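Local coordinates for protein induced by osmotic stress (Scheffersomyces stipitis, PDB 5YWN), which probably reduces ketones, haloketones among them, to alcohols with NADPH, as an extended short-chain dehydrogenase/reductase of the dihydroflavonol-4-reductase subfamily, at residues A10-V22 with Y194-K206. The protein carries 1 engineered substitution. Residues are numbered along the deposited sequence; the frame is centred on the assembly and turned at random.
Sequences ATGYLAQQIIALV and YIFGPQAKDEEVK. With NAP (NADP nicotinamide-adenine-dinucleotide phosphate), chain B.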
# COMPACT_ATOMS: atom_id res chain seq x y z
N ALA A 10 9.54 1.09 -6.62
CA ALA A 10 9.25 -0.11 -7.33
C ALA A 10 9.64 -1.43 -6.63
O ALA A 10 9.20 -2.45 -6.99
CB ALA A 10 9.84 -0.06 -8.70
N THR A 11 10.53 -1.36 -5.69
CA THR A 11 10.96 -2.50 -4.89
C THR A 11 9.92 -3.10 -3.94
O THR A 11 10.04 -4.20 -3.56
CB THR A 11 12.25 -2.23 -4.12
OG1 THR A 11 12.08 -1.12 -3.30
CG2 THR A 11 13.37 -2.00 -5.04
N GLY A 12 8.95 -2.30 -3.54
CA GLY A 12 8.02 -2.62 -2.50
C GLY A 12 6.97 -3.67 -2.83
O GLY A 12 6.80 -4.02 -3.95
N TYR A 13 6.32 -4.16 -1.79
CA TYR A 13 5.35 -5.23 -1.87
C TYR A 13 4.12 -4.88 -2.67
O TYR A 13 3.81 -5.53 -3.59
CB TYR A 13 4.96 -5.60 -0.43
CG TYR A 13 3.72 -6.44 -0.17
CD1 TYR A 13 3.56 -7.71 -0.69
CD2 TYR A 13 2.75 -6.00 0.68
CE1 TYR A 13 2.45 -8.47 -0.37
CE2 TYR A 13 1.65 -6.73 0.96
CZ TYR A 13 1.50 -7.97 0.44
OH TYR A 13 0.40 -8.66 0.77
N LEU A 14 3.46 -3.82 -2.32
CA LEU A 14 2.36 -3.30 -3.12
C LEU A 14 2.78 -2.85 -4.54
O LEU A 14 2.12 -3.09 -5.47
CB LEU A 14 1.72 -2.12 -2.44
CG LEU A 14 0.67 -1.39 -3.22
CD1 LEU A 14 -0.41 -2.37 -3.58
CD2 LEU A 14 0.11 -0.25 -2.40
N ALA A 15 3.89 -2.19 -4.62
CA ALA A 15 4.37 -1.66 -5.86
C ALA A 15 4.63 -2.75 -6.90
O ALA A 15 4.26 -2.60 -7.99
CB ALA A 15 5.61 -0.87 -5.62
N GLN A 16 5.21 -3.86 -6.48
CA GLN A 16 5.42 -5.01 -7.34
C GLN A 16 4.14 -5.66 -7.87
O GLN A 16 4.11 -6.04 -8.94
CB GLN A 16 6.36 -6.03 -6.72
CG GLN A 16 7.80 -5.57 -6.68
CD GLN A 16 8.80 -6.66 -6.43
OE1 GLN A 16 8.87 -7.61 -7.14
NE2 GLN A 16 9.59 -6.49 -5.41
N GLN A 17 3.13 -5.79 -7.04
CA GLN A 17 1.85 -6.25 -7.47
C GLN A 17 1.18 -5.27 -8.43
O GLN A 17 0.63 -5.67 -9.36
CB GLN A 17 0.95 -6.58 -6.29
CG GLN A 17 1.26 -7.89 -5.58
CD GLN A 17 0.75 -9.13 -6.32
OE1 GLN A 17 0.51 -9.10 -7.45
NE2 GLN A 17 0.62 -10.18 -5.64
N ILE A 18 1.30 -4.00 -8.18
CA ILE A 18 0.83 -3.01 -9.09
C ILE A 18 1.55 -3.16 -10.43
O ILE A 18 0.93 -3.17 -11.41
CB ILE A 18 1.05 -1.59 -8.51
CG1 ILE A 18 0.08 -1.31 -7.37
CG2 ILE A 18 0.95 -0.51 -9.58
CD1 ILE A 18 0.30 -0.01 -6.68
N ILE A 19 2.85 -3.30 -10.41
CA ILE A 19 3.63 -3.42 -11.60
C ILE A 19 3.24 -4.67 -12.40
O ILE A 19 3.00 -4.57 -13.51
CB ILE A 19 5.14 -3.40 -11.28
CG1 ILE A 19 5.59 -2.02 -10.78
CG2 ILE A 19 5.97 -3.84 -12.48
CD1 ILE A 19 6.91 -1.97 -10.12
N ALA A 20 3.10 -5.80 -11.74
CA ALA A 20 2.70 -7.02 -12.39
C ALA A 20 1.33 -6.89 -13.02
O ALA A 20 1.14 -7.36 -14.09
CB ALA A 20 2.73 -8.18 -11.44
N LEU A 21 0.40 -6.26 -12.35
CA LEU A 21 -0.86 -6.02 -12.93
C LEU A 21 -0.81 -5.07 -14.11
O LEU A 21 -1.36 -5.34 -15.11
CB LEU A 21 -1.84 -5.51 -11.92
CG LEU A 21 -3.20 -5.08 -12.46
CD1 LEU A 21 -3.91 -6.23 -13.11
CD2 LEU A 21 -4.08 -4.42 -11.43
N VAL A 22 -0.13 -3.97 -13.97
CA VAL A 22 -0.04 -2.99 -15.04
C VAL A 22 0.64 -3.56 -16.30
O VAL A 22 0.20 -3.36 -17.38
CB VAL A 22 0.59 -1.71 -14.48
CG1 VAL A 22 1.32 -0.91 -15.50
CG2 VAL A 22 -0.44 -0.90 -13.71
N TYR A 194 -4.72 -2.75 6.42
CA TYR A 194 -3.64 -3.72 6.40
C TYR A 194 -3.70 -4.57 5.11
O TYR A 194 -4.71 -5.08 4.75
CB TYR A 194 -3.69 -4.67 7.58
CG TYR A 194 -3.30 -4.13 8.89
CD1 TYR A 194 -2.02 -3.81 9.16
CD2 TYR A 194 -4.21 -3.94 9.87
CE1 TYR A 194 -1.63 -3.32 10.35
CE2 TYR A 194 -3.85 -3.44 11.09
CZ TYR A 194 -2.54 -3.12 11.32
OH TYR A 194 -2.15 -2.65 12.51
N ILE A 195 -2.58 -4.67 4.46
CA ILE A 195 -2.50 -5.37 3.21
C ILE A 195 -1.88 -6.78 3.34
O ILE A 195 -0.75 -6.92 3.68
CB ILE A 195 -1.73 -4.56 2.15
CG1 ILE A 195 -2.31 -3.16 1.98
CG2 ILE A 195 -1.68 -5.32 0.85
CD1 ILE A 195 -1.55 -2.34 0.99
N PHE A 196 -2.67 -7.77 3.03
CA PHE A 196 -2.28 -9.16 3.03
C PHE A 196 -2.32 -9.75 1.60
O PHE A 196 -2.94 -9.24 0.75
CB PHE A 196 -3.14 -10.05 3.93
CG PHE A 196 -3.23 -9.62 5.36
CD1 PHE A 196 -2.25 -8.89 5.97
CD2 PHE A 196 -4.31 -9.99 6.11
CE1 PHE A 196 -2.38 -8.52 7.27
CE2 PHE A 196 -4.42 -9.64 7.41
CZ PHE A 196 -3.47 -8.90 7.99
N GLY A 197 -1.68 -10.88 1.44
CA GLY A 197 -1.62 -11.57 0.20
C GLY A 197 -0.24 -11.93 -0.34
O GLY A 197 0.74 -11.48 0.14
N PRO A 198 -0.19 -12.79 -1.34
CA PRO A 198 1.08 -13.25 -1.87
C PRO A 198 1.89 -12.16 -2.53
O PRO A 198 1.32 -11.23 -2.95
CB PRO A 198 0.66 -14.26 -2.92
CG PRO A 198 -0.66 -13.81 -3.37
CD PRO A 198 -1.31 -13.24 -2.17
N GLN A 199 3.21 -12.29 -2.53
CA GLN A 199 4.10 -11.40 -3.23
C GLN A 199 4.00 -11.60 -4.73
O GLN A 199 3.73 -12.67 -5.15
CB GLN A 199 5.54 -11.64 -2.84
CG GLN A 199 5.82 -11.83 -1.39
CD GLN A 199 5.92 -10.54 -0.64
OE1 GLN A 199 6.69 -9.70 -0.96
NE2 GLN A 199 5.15 -10.42 0.38
N ALA A 200 4.29 -10.58 -5.51
CA ALA A 200 4.20 -10.68 -6.95
C ALA A 200 5.12 -11.77 -7.56
O ALA A 200 4.74 -12.44 -8.46
CB ALA A 200 4.44 -9.34 -7.59
N LYS A 201 6.30 -11.93 -7.00
CA LYS A 201 7.25 -12.90 -7.45
C LYS A 201 7.74 -13.78 -6.31
O LYS A 201 8.10 -13.30 -5.27
CB LYS A 201 8.44 -12.21 -8.07
CG LYS A 201 8.19 -11.54 -9.40
CD LYS A 201 8.03 -12.52 -10.51
CE LYS A 201 7.67 -11.78 -11.76
NZ LYS A 201 7.80 -12.58 -12.96
N ASP A 202 7.83 -15.06 -6.60
CA ASP A 202 8.31 -16.05 -5.68
C ASP A 202 9.71 -15.74 -5.22
O ASP A 202 10.03 -15.92 -4.10
CB ASP A 202 8.29 -17.42 -6.32
CG ASP A 202 6.90 -17.93 -6.55
OD1 ASP A 202 5.97 -17.38 -5.96
OD2 ASP A 202 6.74 -18.85 -7.33
N GLU A 203 10.50 -15.20 -6.11
CA GLU A 203 11.88 -14.85 -5.89
C GLU A 203 12.09 -13.78 -4.83
O GLU A 203 13.11 -13.69 -4.26
CB GLU A 203 12.50 -14.40 -7.21
CG GLU A 203 12.52 -15.43 -8.29
CD GLU A 203 11.32 -15.39 -9.19
OE1 GLU A 203 10.25 -14.97 -8.78
OE2 GLU A 203 11.43 -15.83 -10.32
N GLU A 204 11.08 -12.97 -4.61
CA GLU A 204 11.12 -11.93 -3.66
C GLU A 204 10.65 -12.34 -2.29
O GLU A 204 10.74 -11.60 -1.38
CB GLU A 204 10.34 -10.71 -4.19
CG GLU A 204 10.96 -10.04 -5.42
CD GLU A 204 12.19 -9.21 -5.12
OE1 GLU A 204 13.29 -9.67 -5.41
OE2 GLU A 204 12.07 -8.13 -4.57
N VAL A 205 10.17 -13.54 -2.16
CA VAL A 205 9.66 -13.99 -0.90
C VAL A 205 10.71 -14.03 0.22
O VAL A 205 10.47 -13.54 1.29
CB VAL A 205 8.99 -15.37 -1.09
CG1 VAL A 205 8.69 -16.03 0.22
CG2 VAL A 205 7.74 -15.22 -1.91
N LYS A 206 11.86 -14.62 -0.05
CA LYS A 206 12.86 -14.69 0.97
C LYS A 206 13.43 -13.33 1.46
O LYS A 206 13.84 -13.21 2.59
CB LYS A 206 13.94 -15.69 0.57
CG LYS A 206 13.59 -17.14 0.85
CD LYS A 206 12.79 -17.30 2.14
CE LYS A 206 12.33 -18.72 2.46
NZ LYS A 206 13.09 -19.82 1.80
PA NAP B . 7.14 -1.55 1.84
O1A NAP B . 6.92 -2.95 1.32
O2A NAP B . 8.24 -1.27 2.84
O5B NAP B . 7.35 -0.57 0.58
C5B NAP B . 8.00 0.69 0.74
C4B NAP B . 8.88 0.97 -0.47
O4B NAP B . 9.11 2.38 -0.60
C3B NAP B . 10.23 0.28 -0.34
O3B NAP B . 10.43 -0.65 -1.41
C2B NAP B . 11.28 1.38 -0.40
O2B NAP B . 12.16 1.18 -1.50
C1B NAP B . 10.51 2.69 -0.56
N9A NAP B . 10.80 3.59 0.58
C8A NAP B . 10.47 3.37 1.86
N7A NAP B . 10.88 4.39 2.65
C5A NAP B . 11.49 5.30 1.86
C6A NAP B . 12.15 6.61 2.05
N6A NAP B . 12.25 7.18 3.28
N1A NAP B . 12.65 7.23 0.96
C2A NAP B . 12.57 6.68 -0.27
N3A NAP B . 11.98 5.50 -0.51
C4A NAP B . 11.43 4.77 0.50
O3 NAP B . 5.75 -1.02 2.47
PN NAP B . 4.34 -1.50 1.87
O1N NAP B . 3.60 -2.26 2.94
O2N NAP B . 4.60 -2.16 0.53
O5D NAP B . 3.58 -0.11 1.60
C5D NAP B . 3.46 0.41 0.28
C4D NAP B . 2.74 1.75 0.32
O4D NAP B . 1.34 1.56 0.54
C3D NAP B . 3.27 2.65 1.43
O3D NAP B . 3.87 3.83 0.88
C2D NAP B . 2.08 3.00 2.30
O2D NAP B . 1.90 4.42 2.35
C1D NAP B . 0.88 2.32 1.66
N1N NAP B . 0.21 1.45 2.64
C2N NAP B . 0.57 0.17 2.73
C3N NAP B . -0.04 -0.67 3.65
C7N NAP B . 0.36 -2.12 3.75
O7N NAP B . 0.00 -2.77 4.71
N7N NAP B . 1.11 -2.64 2.78
C4N NAP B . -1.04 -0.17 4.48
C5N NAP B . -1.39 1.17 4.36
C6N NAP B . -0.74 1.97 3.42
P2B NAP B . 13.51 0.33 -1.31
O1X NAP B . 14.44 0.88 -2.37
O2X NAP B . 13.94 0.62 0.11
O3X NAP B . 13.08 -1.10 -1.55
O HOH W 1 12.91 -5.78 -4.76
O HOH W 2 4.77 -8.13 -4.15
O HOH W 3 7.50 -9.66 -5.58
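Helix 13-24, which follows the glycine-rich turn of the Rossmann fold, packs with its first turns against strand 194-196 and the loop after it, and NADP+ lies against the glycine-rich turn, the start of the helix and Ile195. Tyr13 carries much of the contact. Its ring reaches the loop because chi1 (165°) turns CG away from the backbone N, and OH donates to Gly197 O at 2.9 Å, coming from above the carbonyl plane. Ile195 CG2 touches ring atom CE2 of Tyr13 at 3.6 Å, while the Gln199 amide lies nearly parallel to the ring, the planes 17° apart, with NE2 3.3 Å from Tyr13 CD1. Bent at chi2 (-78°), Gln17 gives NE2 to Pro198 O at 3.0 Å, and Ala200 CB rests on Gln16 O at 3.6 Å. The extended Gln16 side chain spends its amide on both segments: NE2 binds Thr11 O and, 3.1 Å away and almost straight, Glu204 OE2, met on the anti side but tilted out of the carboxylate plane. Gln16 OE1 is hydrogen-bonded to Tyr46 OH, and Glu204 OE1 to Asn41 ND2. A water joins Tyr13 O to Ala200 N. On the cofactor side Ile195 N donates to the carboxamide oxygen O7N at 3.2 Å, whereas Tyr13 N and Leu14 N reach the diphosphate only weakly. Helix 36-46 flanks Ala200 and Glu204, helix 211-217 meets Tyr13, and helix 238-250 packs against Leu14 and Ile195, with strand 194-196 paired in parallel to strand 234-237.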